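Local coordinates for D-alanyl transferase DltD (PDB 6O93), which probably takes part in transferring D-alanine to lipoteichoic acid during cell-wall biogenesis in Enterococcus faecalis, at residues K39-F44 and K98-L103; E62-N67 and A216-N221; Q106-K111 and P271-F276; W265-S270 and D310-V315. One frame throughout, in Å; residues are numbered along the deposited sequence.

Overall arrangement
Interaction 1 is the buried centre of the set: two neighbouring strands of the five-stranded parallel sheet, held by backbone hydrogen bonds and apolar side chains. Interactions 3 and 4 lie farther from the centre of the chain and are partly buried. Their centres are 11 Å apart and they share one region: the loop 265-270 runs straight into helix 272-285, and hydrogen bonds tie the two contacts together. Interaction 3 is mostly aromatic packing and also touches interaction 1 through Leu103 and Phe101; interaction 4 adds a methionine sulfur, a salt bridge inside the loop and a water. Interaction 2, about 36 Å from both between centres, is a surface contact made chiefly by two tyrosines.

Interaction 1 (K39-F44 and K98-L103); sequences KYVPFF and KAVFIL
Phe43 pairs with Val100, and Phe44 with Phe101, where strands 40-44 and 98-102 run parallel as neighbours in the five-stranded sheet of an alpha/beta fold consistent with the SGNH-hydrolase clan. Three backbone hydrogen bonds join them. Val100 donates its N to Pro42 O at 2.9 Å, and its carbonyl O accepts from Phe44 N at 2.8 Å, so one residue bonds to both chain neighbours of Phe43, as parallel pairing requires. The third bond, from Ile102 N to Phe44 O at 2.7 Å, is almost straight, 176° at the hydrogen. Val100 O also receives a CA-H...O contact from Phe43 CA.

Apolar contacts fill both faces of the sheet. On one, Phe43 and Val100 lie side by side. In Phe43, chi1 of -83° sets the ring beside Val100 and chi2 of 43° turns a face to it. Val100 CB stands 3.9 Å from the Phe43 ring centroid in a CH-pi contact, while Val100 CG2 comes within 3.6 Å of Phe43 CE1. Val362 of helix 352-367 packs against both residues. On the other face Phe44 CB meets Phe101 CD2 at 3.7 Å, and helix 80-90 lies against the Phe44 ring. Here Ala99 CB touches two side chains at once, 3.8 Å from Pro42 CG and 3.8 Å from Phe44 CE2, the latter at the edge of the ring.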
# COMPACT_ATOMS: atom_id res chain seq x y z
N LYS A 39 -18.36 -3.61 -2.53
CA LYS A 39 -18.51 -3.45 -1.09
C LYS A 39 -17.18 -3.31 -0.36
O LYS A 39 -17.16 -2.79 0.76
CB LYS A 39 -19.27 -4.64 -0.51
CG LYS A 39 -20.70 -4.78 -1.03
CD LYS A 39 -21.40 -5.98 -0.41
CE LYS A 39 -22.86 -6.04 -0.83
NZ LYS A 39 -23.56 -7.22 -0.24
N TYR A 40 -16.08 -3.75 -0.97
CA TYR A 40 -14.77 -3.72 -0.34
C TYR A 40 -13.90 -2.69 -1.03
O TYR A 40 -13.66 -2.77 -2.24
CB TYR A 40 -14.12 -5.11 -0.37
CG TYR A 40 -14.80 -6.10 0.55
CD1 TYR A 40 -14.50 -6.12 1.91
CD2 TYR A 40 -15.74 -6.99 0.08
CE1 TYR A 40 -15.12 -7.01 2.77
CE2 TYR A 40 -16.37 -7.89 0.93
CZ TYR A 40 -16.05 -7.89 2.27
OH TYR A 40 -16.67 -8.78 3.13
N VAL A 41 -13.42 -1.71 -0.26
CA VAL A 41 -12.54 -0.66 -0.77
C VAL A 41 -11.10 -1.13 -0.58
O VAL A 41 -10.67 -1.30 0.58
CB VAL A 41 -12.79 0.67 -0.06
CG1 VAL A 41 -11.90 1.76 -0.63
CG2 VAL A 41 -14.26 1.07 -0.15
N PRO A 42 -10.34 -1.36 -1.64
CA PRO A 42 -8.95 -1.81 -1.46
C PRO A 42 -8.11 -0.73 -0.80
O PRO A 42 -8.11 0.43 -1.23
CB PRO A 42 -8.47 -2.12 -2.88
CG PRO A 42 -9.33 -1.27 -3.75
CD PRO A 42 -10.67 -1.20 -3.07
N PHE A 43 -7.40 -1.11 0.26
CA PHE A 43 -6.44 -0.25 0.94
C PHE A 43 -5.05 -0.74 0.55
O PHE A 43 -4.56 -1.73 1.09
CB PHE A 43 -6.61 -0.31 2.46
CG PHE A 43 -7.68 0.60 3.00
CD1 PHE A 43 -8.91 0.70 2.38
CD2 PHE A 43 -7.46 1.32 4.16
CE1 PHE A 43 -9.89 1.52 2.89
CE2 PHE A 43 -8.44 2.14 4.68
CZ PHE A 43 -9.66 2.24 4.04
N PHE A 44 -4.43 -0.05 -0.40
CA PHE A 44 -3.06 -0.36 -0.80
C PHE A 44 -2.09 0.31 0.16
O PHE A 44 -2.11 1.54 0.31
CB PHE A 44 -2.80 0.09 -2.24
CG PHE A 44 -3.76 -0.48 -3.24
CD1 PHE A 44 -3.62 -1.78 -3.70
CD2 PHE A 44 -4.81 0.28 -3.74
CE1 PHE A 44 -4.50 -2.31 -4.63
CE2 PHE A 44 -5.69 -0.24 -4.66
CZ PHE A 44 -5.54 -1.54 -5.11
N LYS A 98 -13.58 2.92 -6.13
CA LYS A 98 -12.80 3.74 -5.22
C LYS A 98 -11.74 2.91 -4.53
O LYS A 98 -11.93 1.72 -4.26
CB LYS A 98 -13.69 4.42 -4.18
CG LYS A 98 -14.61 5.48 -4.76
CD LYS A 98 -15.34 6.25 -3.68
CE LYS A 98 -16.10 7.43 -4.27
NZ LYS A 98 -16.96 8.10 -3.26
N ALA A 99 -10.60 3.54 -4.24
CA ALA A 99 -9.50 2.88 -3.57
C ALA A 99 -8.82 3.86 -2.62
O ALA A 99 -8.99 5.08 -2.72
CB ALA A 99 -8.48 2.32 -4.57
N VAL A 100 -8.05 3.31 -1.70
CA VAL A 100 -7.24 4.08 -0.76
C VAL A 100 -5.80 3.63 -0.90
O VAL A 100 -5.53 2.42 -0.96
CB VAL A 100 -7.74 3.92 0.69
CG1 VAL A 100 -6.86 4.70 1.65
CG2 VAL A 100 -9.18 4.37 0.81
N PHE A 101 -4.88 4.59 -0.98
CA PHE A 101 -3.46 4.31 -1.19
C PHE A 101 -2.67 5.00 -0.09
O PHE A 101 -2.64 6.24 -0.03
CB PHE A 101 -3.01 4.78 -2.57
CG PHE A 101 -1.71 4.18 -3.02
CD1 PHE A 101 -0.50 4.64 -2.52
CD2 PHE A 101 -1.69 3.17 -3.97
CE1 PHE A 101 0.70 4.09 -2.93
CE2 PHE A 101 -0.49 2.61 -4.39
CZ PHE A 101 0.70 3.08 -3.87
N ILE A 102 -2.04 4.22 0.78
CA ILE A 102 -1.29 4.75 1.91
C ILE A 102 0.19 4.77 1.52
O ILE A 102 0.83 3.72 1.42
CB ILE A 102 -1.54 3.94 3.18
CG1 ILE A 102 -3.01 4.05 3.58
CG2 ILE A 102 -0.64 4.44 4.31
CD1 ILE A 102 -3.42 3.15 4.70
N LEU A 103 0.72 5.96 1.31
CA LEU A 103 2.14 6.12 1.01
C LEU A 103 2.96 5.99 2.29
O LEU A 103 2.49 6.31 3.39
CB LEU A 103 2.40 7.46 0.35
CG LEU A 103 2.03 7.55 -1.14
CD1 LEU A 103 1.64 8.98 -1.52
CD2 LEU A 103 3.18 7.06 -2.00

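Interaction 2 (E62-N67 and A216-N221)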
# COMPACT_ATOMS: atom_id res chain seq x y z
N GLU A 62 -16.87 -1.72 10.65
CA GLU A 62 -17.71 -2.81 11.14
C GLU A 62 -18.58 -2.35 12.31
O GLU A 62 -19.76 -2.72 12.40
CB GLU A 62 -16.84 -4.00 11.54
CG GLU A 62 -17.61 -5.27 11.89
CD GLU A 62 -18.31 -5.87 10.69
OE1 GLU A 62 -19.55 -5.75 10.60
OE2 GLU A 62 -17.62 -6.47 9.84
N LYS A 63 -18.01 -1.55 13.21
CA LYS A 63 -18.75 -1.11 14.39
C LYS A 63 -20.00 -0.33 13.99
O LYS A 63 -21.07 -0.51 14.58
CB LYS A 63 -17.86 -0.26 15.29
CG LYS A 63 -18.55 0.31 16.52
CD LYS A 63 -19.13 -0.77 17.41
CE LYS A 63 -19.64 -0.20 18.72
NZ LYS A 63 -20.23 -1.23 19.61
N TYR A 64 -19.88 0.54 12.98
CA TYR A 64 -20.96 1.44 12.61
C TYR A 64 -21.63 1.03 11.29
O TYR A 64 -22.30 1.85 10.66
CB TYR A 64 -20.44 2.88 12.54
CG TYR A 64 -19.85 3.31 13.86
CD1 TYR A 64 -20.63 3.35 15.01
CD2 TYR A 64 -18.51 3.66 13.97
CE1 TYR A 64 -20.10 3.73 16.23
CE2 TYR A 64 -17.96 4.04 15.19
CZ TYR A 64 -18.77 4.08 16.31
OH TYR A 64 -18.25 4.46 17.53
N GLN A 65 -21.46 -0.22 10.88
CA GLN A 65 -22.27 -0.83 9.83
C GLN A 65 -22.35 0.06 8.59
O GLN A 65 -23.43 0.39 8.09
CB GLN A 65 -23.67 -1.15 10.36
CG GLN A 65 -23.68 -2.17 11.48
CD GLN A 65 -23.30 -3.56 11.02
OE1 GLN A 65 -22.25 -4.09 11.40
NE2 GLN A 65 -24.14 -4.16 10.19
N ARG A 66 -21.19 0.44 8.07
CA ARG A 66 -21.13 1.25 6.87
C ARG A 66 -21.43 0.40 5.64
O ARG A 66 -21.46 -0.84 5.69
CB ARG A 66 -19.76 1.92 6.75
CG ARG A 66 -19.45 2.87 7.89
CD ARG A 66 -18.03 3.42 7.81
NE ARG A 66 -17.72 4.30 8.93
CZ ARG A 66 -16.50 4.68 9.27
NH1 ARG A 66 -15.45 4.26 8.57
NH2 ARG A 66 -16.31 5.49 10.31
N ASN A 67 -21.66 1.07 4.52
CA ASN A 67 -21.92 0.39 3.26
C ASN A 67 -20.65 -0.05 2.55
O ASN A 67 -20.70 -0.41 1.37
CB ASN A 67 -22.75 1.29 2.33
CG ASN A 67 -22.09 2.62 2.06
OD1 ASN A 67 -20.92 2.82 2.39
ND2 ASN A 67 -22.83 3.54 1.47
N ALA A 216 -21.77 3.37 21.04
CA ALA A 216 -22.79 2.84 20.15
C ALA A 216 -22.97 3.70 18.91
O ALA A 216 -23.31 3.19 17.84
CB ALA A 216 -24.12 2.71 20.89
N THR A 217 -22.76 5.01 19.03
CA THR A 217 -22.89 5.93 17.90
C THR A 217 -21.57 6.63 17.65
O THR A 217 -20.77 6.86 18.58
CB THR A 217 -24.00 6.97 18.15
OG1 THR A 217 -23.79 7.62 19.41
CG2 THR A 217 -25.36 6.30 18.13
N TYR A 218 -21.33 6.98 16.39
CA TYR A 218 -20.08 7.60 15.98
C TYR A 218 -20.08 9.08 16.33
O TYR A 218 -21.03 9.81 16.00
CB TYR A 218 -19.86 7.41 14.48
CG TYR A 218 -18.65 8.12 13.92
CD1 TYR A 218 -18.72 9.46 13.54
CD2 TYR A 218 -17.45 7.46 13.74
CE1 TYR A 218 -17.62 10.12 13.02
CE2 TYR A 218 -16.34 8.10 13.22
CZ TYR A 218 -16.43 9.43 12.86
OH TYR A 218 -15.33 10.07 12.34
N ASN A 219 -19.02 9.53 16.99
CA ASN A 219 -18.76 10.95 17.19
C ASN A 219 -17.25 11.14 17.19
O ASN A 219 -16.56 10.57 18.04
CB ASN A 219 -19.38 11.46 18.49
CG ASN A 219 -19.10 12.94 18.72
OD1 ASN A 219 -18.05 13.30 19.25
ND2 ASN A 219 -20.03 13.79 18.33
N PHE A 220 -16.75 11.93 16.25
CA PHE A 220 -15.30 12.07 16.09
C PHE A 220 -14.65 12.59 17.36
O PHE A 220 -13.72 11.97 17.89
CB PHE A 220 -14.99 12.99 14.91
CG PHE A 220 -13.52 13.13 14.63
CD1 PHE A 220 -12.87 12.23 13.80
CD2 PHE A 220 -12.79 14.16 15.20
CE1 PHE A 220 -11.52 12.36 13.54
CE2 PHE A 220 -11.43 14.28 14.95
CZ PHE A 220 -10.80 13.38 14.12
N ASN A 221 -15.12 13.73 17.87
CA ASN A 221 -14.48 14.33 19.04
C ASN A 221 -14.47 13.38 20.22
O ASN A 221 -13.47 13.28 20.94
CB ASN A 221 -15.18 15.64 19.40
CG ASN A 221 -14.95 16.73 18.36
OD1 ASN A 221 -13.97 16.69 17.62
ND2 ASN A 221 -15.85 17.70 18.31
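Tyr64 and Tyr218 form an offset edge-to-face aromatic pair on the protein surface, joining the end of helix 57-63 to the loop that leads into helix 220-233. The helix closes in a Schellman motif: Gln65, with positive phi, is its C-prime residue, and Arg66 N reaches back to Ser61 O. Tyr64 is the first residue to leave the helical conformation, and its CB points at the loop 216-219. Just after Tyr218, Asn219 is the N-cap of helix 220-233, its OD1 accepting from Glu222 N.

The planes of the Tyr64 ring and the Tyr218 ring stand at 89°. Tyr218 turns its edge to the Tyr64 face, bringing Tyr218 CD2 to 3.7 Å from Tyr64 CE2. Its methylene does more: Tyr218 CB lies 3.8 Å from the Tyr64 centroid, almost exactly on the ring normal, in a CH-pi contact. The opposite face is covered by Lys63 CG, so the Tyr64 ring is clasped between two aliphatic groups. The hydroxyl at its far end is anchored by a hydrogen bond to Pro215 O.

Arg66, in an extended chain, adds the edge of its guanidinium, Arg66 NH2 lying 3.9 Å from Tyr218 CE2; its charge is paired through NH1 with Asp359 of helix 352-367. Ala216 O lies near the Tyr64 ring plane, 3.6 Å from Tyr64 CE1.

Interaction 3 (Q106-K111 and P271-F276); sequences QWFVKK and PEYGDF
Phe108, the centre of an inverse gamma turn, and Trp107 just before it pack on the first turn of helix 272-285, beside what may be the active site. Trp107 lies near Ser47, His349 and Asp346, whose geometry resembles a Ser-His-Asp triad, and its NE1 makes a weak hydrogen bond to Ser46 OG of the sodium site.

Glu272 is the hub of the contact. Its CG sits over the centre of the Phe108 ring, 3.5 Å from the centroid, in a CH-pi contact. CG is anti to the backbone N (chi1 -178°), and the bend at chi2 (70°) then swings the carboxylate off the ring toward Trp107, whose CE3 lies 3.4 Å from Glu272 OE2. That oxygen is also hydrogen-bonded to Ser80 OG, which anchors the carboxylate. Tyr273 receives the Phe108 ring obliquely: Phe108 CD2 stands over the tyrosine face, 3.5 Å from Tyr273 CE1, with the planes 45° apart. The tyrosine hydroxyl is held by Tyr267 O.

Farther along the loop, Pro271 CD comes within 3.2 Å of Lys110 O, while Ser270 OG bridges Val109 O and Glu272 N and so ties the loop to the start of the helix.

Around this junction, Leu319 of helix 309-324 touches both Phe108 and Tyr273, Ser80 belongs to helix 80-90, and Leu103, just past strand 98-102, packs on Phe108 and Phe276.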
# COMPACT_ATOMS: atom_id res chain seq x y z
N GLN A 106 9.21 6.10 3.85
CA GLN A 106 10.34 5.19 3.94
C GLN A 106 10.51 4.34 2.69
O GLN A 106 11.57 3.75 2.49
CB GLN A 106 10.19 4.28 5.16
CG GLN A 106 10.10 5.03 6.49
CD GLN A 106 8.71 5.59 6.77
OE1 GLN A 106 7.74 5.26 6.08
NE2 GLN A 106 8.61 6.45 7.78
N TRP A 107 9.48 4.27 1.84
CA TRP A 107 9.60 3.56 0.57
C TRP A 107 10.66 4.19 -0.33
O TRP A 107 11.33 3.49 -1.09
CB TRP A 107 8.27 3.55 -0.17
CG TRP A 107 7.21 2.66 0.41
CD1 TRP A 107 7.32 1.85 1.50
CD2 TRP A 107 5.88 2.50 -0.08
NE1 TRP A 107 6.13 1.19 1.72
CE2 TRP A 107 5.24 1.57 0.75
CE3 TRP A 107 5.17 3.04 -1.16
CZ2 TRP A 107 3.91 1.18 0.55
CZ3 TRP A 107 3.86 2.65 -1.36
CH2 TRP A 107 3.25 1.73 -0.51
N PHE A 108 10.80 5.51 -0.26
CA PHE A 108 11.53 6.27 -1.28
C PHE A 108 13.00 6.41 -0.89
O PHE A 108 13.56 7.50 -0.79
CB PHE A 108 10.87 7.63 -1.48
CG PHE A 108 9.45 7.53 -1.99
CD1 PHE A 108 8.41 7.22 -1.13
CD2 PHE A 108 9.17 7.74 -3.33
CE1 PHE A 108 7.11 7.12 -1.60
CE2 PHE A 108 7.87 7.64 -3.81
CZ PHE A 108 6.84 7.32 -2.94
N VAL A 109 13.64 5.25 -0.69
CA VAL A 109 15.06 5.23 -0.38
C VAL A 109 15.88 5.35 -1.66
O VAL A 109 15.37 5.18 -2.77
CB VAL A 109 15.44 3.96 0.41
CG1 VAL A 109 14.84 4.01 1.81
CG2 VAL A 109 14.98 2.70 -0.32
N LYS A 110 17.17 5.65 -1.49
CA LYS A 110 18.03 5.98 -2.62
C LYS A 110 18.01 4.88 -3.68
O LYS A 110 17.94 5.18 -4.88
CB LYS A 110 19.46 6.22 -2.13
CG LYS A 110 20.44 6.60 -3.23
CD LYS A 110 21.83 6.87 -2.68
CE LYS A 110 22.81 7.25 -3.79
NZ LYS A 110 24.16 7.57 -3.25
N LYS A 111 18.09 3.62 -3.27
CA LYS A 111 18.13 2.51 -4.21
C LYS A 111 16.76 1.90 -4.47
O LYS A 111 16.66 0.93 -5.22
CB LYS A 111 19.08 1.43 -3.70
CG LYS A 111 20.54 1.88 -3.67
CD LYS A 111 21.43 0.88 -2.95
CE LYS A 111 21.29 0.99 -1.43
NZ LYS A 111 22.03 -0.08 -0.72
N PRO A 271 14.16 5.55 -7.08
CA PRO A 271 13.38 4.90 -8.14
C PRO A 271 11.93 4.67 -7.75
O PRO A 271 11.10 4.41 -8.63
CB PRO A 271 14.11 3.56 -8.35
CG PRO A 271 15.48 3.78 -7.82
CD PRO A 271 15.33 4.74 -6.69
N GLU A 272 11.60 4.76 -6.46
CA GLU A 272 10.22 4.55 -6.02
C GLU A 272 9.28 5.59 -6.61
O GLU A 272 8.09 5.33 -6.78
CB GLU A 272 10.15 4.57 -4.49
CG GLU A 272 8.76 4.30 -3.91
CD GLU A 272 8.31 2.87 -4.10
OE1 GLU A 272 9.16 2.00 -4.40
OE2 GLU A 272 7.09 2.61 -3.95
N TYR A 273 9.80 6.79 -6.92
CA TYR A 273 8.97 7.79 -7.59
C TYR A 273 8.52 7.29 -8.96
O TYR A 273 7.39 7.55 -9.38
CB TYR A 273 9.72 9.11 -7.72
CG TYR A 273 9.95 9.79 -6.39
CD1 TYR A 273 8.91 10.44 -5.73
CD2 TYR A 273 11.20 9.77 -5.78
CE1 TYR A 273 9.11 11.05 -4.51
CE2 TYR A 273 11.41 10.39 -4.56
CZ TYR A 273 10.36 11.02 -3.93
OH TYR A 273 10.55 11.63 -2.72
N GLY A 274 9.40 6.57 -9.66
CA GLY A 274 9.00 5.94 -10.91
C GLY A 274 8.06 4.77 -10.69
O GLY A 274 7.07 4.61 -11.42
N ASP A 275 8.35 3.93 -9.69
CA ASP A 275 7.47 2.81 -9.40
C ASP A 275 6.10 3.30 -8.94
O ASP A 275 5.07 2.70 -9.26
CB ASP A 275 8.09 1.91 -8.33
CG ASP A 275 9.39 1.28 -8.78
OD1 ASP A 275 9.73 1.41 -9.97
OD2 ASP A 275 10.06 0.64 -7.94
N PHE A 276 6.08 4.41 -8.19
CA PHE A 276 4.82 5.02 -7.80
C PHE A 276 4.05 5.49 -9.02
O PHE A 276 2.82 5.35 -9.08
CB PHE A 276 5.10 6.18 -6.84
CG PHE A 276 3.86 6.89 -6.37
CD1 PHE A 276 2.81 6.18 -5.81
CD2 PHE A 276 3.76 8.26 -6.45
CE1 PHE A 276 1.68 6.83 -5.36
CE2 PHE A 276 2.64 8.92 -6.00
CZ PHE A 276 1.59 8.20 -5.45

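Interaction 4 (W265-S270 and D310-V315); sequences WDYRFS and DMLQQV
Met311 of helix 309-324 reaches into the loop 265-270, where Asp266 forms an Asx turn, and it makes a Met-aromatic contact with Tyr267. CB is directed at the loop, and a chi1 of 178° extends the chain away from the Met311 backbone N. Met311 CG lies 3.6 Å from Asp266 OD1 and also brushes Arg268 CG. Bends at chi2 and chi3 then set Met311 SD 3.4 Å from Tyr267 N, a weak hydrogen bond to sulfur, and obliquely beside the Tyr267 ring. They also turn the methyl toward the loop backbone, Met311 CE finishing 3.5 Å from Trp265 O and close to Tyr267 CD2.

Neighbouring residues of the helix extend the contact. Val315 CG2 packs at 3.7 Å on Tyr267 CB, and Leu312 reaches the edge of the Tyr267 ring with its tip, Leu312 CD2 lying 3.9 Å from Tyr267 CD2. Gln314 lies alongside Arg268, its CB against the arginine CD.

Within the loop, a turn and a salt bridge tie Asp266 to Arg268. Asp266 OD1 takes two donors, Arg268 N at 3.0 Å, which closes the Asx turn from above the carboxylate plane, and Arg268 NE, which comes on the syn side. Arg268 NH2 completes a side-on grip, meeting Asp266 OD2 at 2.8 Å in a salt bridge. Phe269 CZ lies over one face of the guanidinium. The third nitrogen, Arg268 NH1, turns to the helix instead: it donates to a water 2.8 Å away, and that water donates to Gln314 OE1.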
# COMPACT_ATOMS: atom_id res chain seq x y z
N TRP A 265 19.63 10.30 6.69
CA TRP A 265 18.63 9.63 5.87
C TRP A 265 17.89 10.64 5.00
O TRP A 265 17.61 11.77 5.43
CB TRP A 265 17.64 8.86 6.75
CG TRP A 265 18.22 7.62 7.36
CD1 TRP A 265 19.54 7.27 7.41
CD2 TRP A 265 17.50 6.56 7.99
NE1 TRP A 265 19.68 6.06 8.04
CE2 TRP A 265 18.44 5.60 8.40
CE3 TRP A 265 16.14 6.33 8.25
CZ2 TRP A 265 18.08 4.43 9.06
CZ3 TRP A 265 15.78 5.16 8.90
CH2 TRP A 265 16.74 4.23 9.30
N ASP A 266 17.57 10.23 3.78
CA ASP A 266 17.03 11.13 2.77
C ASP A 266 16.12 10.33 1.85
O ASP A 266 16.54 9.33 1.27
CB ASP A 266 18.18 11.78 1.98
CG ASP A 266 17.71 12.93 1.12
OD1 ASP A 266 16.49 13.12 0.98
OD2 ASP A 266 18.59 13.66 0.60
N TYR A 267 14.88 10.79 1.71
CA TYR A 267 13.88 10.12 0.88
C TYR A 267 13.50 10.95 -0.35
O TYR A 267 12.49 10.64 -0.99
CB TYR A 267 12.62 9.81 1.69
CG TYR A 267 12.84 8.97 2.93
CD1 TYR A 267 13.72 7.89 2.92
CD2 TYR A 267 12.14 9.24 4.10
CE1 TYR A 267 13.90 7.12 4.06
CE2 TYR A 267 12.32 8.48 5.23
CZ TYR A 267 13.20 7.42 5.21
OH TYR A 267 13.37 6.66 6.35
N ARG A 268 14.27 11.98 -0.68
CA ARG A 268 13.90 12.87 -1.77
C ARG A 268 14.22 12.29 -3.14
O ARG A 268 13.61 12.71 -4.14
CB ARG A 268 14.60 14.22 -1.62
CG ARG A 268 14.16 15.01 -0.39
CD ARG A 268 15.01 16.26 -0.22
NE ARG A 268 16.42 15.92 -0.02
CZ ARG A 268 17.42 16.79 -0.13
NH1 ARG A 268 17.19 18.05 -0.44
NH2 ARG A 268 18.66 16.38 0.06
N PHE A 269 15.15 11.34 -3.23
CA PHE A 269 15.60 10.79 -4.50
C PHE A 269 15.46 9.28 -4.46
O PHE A 269 16.02 8.62 -3.57
CB PHE A 269 17.05 11.20 -4.78
CG PHE A 269 17.35 12.63 -4.44
CD1 PHE A 269 16.89 13.66 -5.26
CD2 PHE A 269 18.07 12.96 -3.31
CE1 PHE A 269 17.16 14.98 -4.95
CE2 PHE A 269 18.34 14.28 -3.00
CZ PHE A 269 17.89 15.29 -3.82
N SER A 270 14.72 8.72 -5.42
CA SER A 270 14.43 7.29 -5.37
C SER A 270 13.82 6.77 -6.66
O SER A 270 13.02 7.47 -7.30
CB SER A 270 13.48 6.99 -4.21
OG SER A 270 13.18 5.61 -4.15
N ASP A 310 12.07 18.51 8.08
CA ASP A 310 12.10 19.37 6.90
C ASP A 310 12.24 18.54 5.63
O ASP A 310 11.59 18.82 4.62
CB ASP A 310 13.25 20.38 7.02
CG ASP A 310 13.16 21.23 8.27
OD1 ASP A 310 12.03 21.56 8.69
OD2 ASP A 310 14.22 21.56 8.84
N MET A 311 13.10 17.52 5.67
CA MET A 311 13.24 16.62 4.52
C MET A 311 11.94 15.89 4.23
O MET A 311 11.56 15.72 3.07
CB MET A 311 14.38 15.63 4.79
CG MET A 311 14.60 14.61 3.68
SD MET A 311 13.56 13.14 3.82
CE MET A 311 14.17 12.41 5.33
N LEU A 312 11.23 15.45 5.28
CA LEU A 312 9.96 14.78 5.07
C LEU A 312 8.95 15.70 4.40
O LEU A 312 8.12 15.23 3.61
CB LEU A 312 9.41 14.26 6.40
CG LEU A 312 10.15 13.08 7.03
CD1 LEU A 312 9.59 12.76 8.40
CD2 LEU A 312 10.09 11.85 6.12
N GLN A 313 9.00 17.00 4.69
CA GLN A 313 8.11 17.94 4.01
C GLN A 313 8.51 18.13 2.56
O GLN A 313 7.64 18.33 1.70
CB GLN A 313 8.10 19.29 4.74
CG GLN A 313 7.36 19.26 6.07
CD GLN A 313 5.94 18.75 5.92
OE1 GLN A 313 5.18 19.22 5.07
NE2 GLN A 313 5.57 17.77 6.73
N GLN A 314 9.80 18.06 2.25
CA GLN A 314 10.23 18.08 0.86
C GLN A 314 9.70 16.86 0.12
O GLN A 314 9.29 16.96 -1.05
CB GLN A 314 11.76 18.14 0.79
CG GLN A 314 12.36 19.43 1.33
CD GLN A 314 12.02 20.63 0.47
OE1 GLN A 314 12.36 20.68 -0.71
NE2 GLN A 314 11.35 21.61 1.07
N VAL A 315 9.69 15.70 0.78
CA VAL A 315 9.16 14.49 0.16
C VAL A 315 7.67 14.63 -0.10
O VAL A 315 7.18 14.32 -1.19
CB VAL A 315 9.46 13.27 1.06
CG1 VAL A 315 8.81 12.01 0.49
CG2 VAL A 315 10.96 13.07 1.20
O HOH W 1 15.10 19.64 -1.27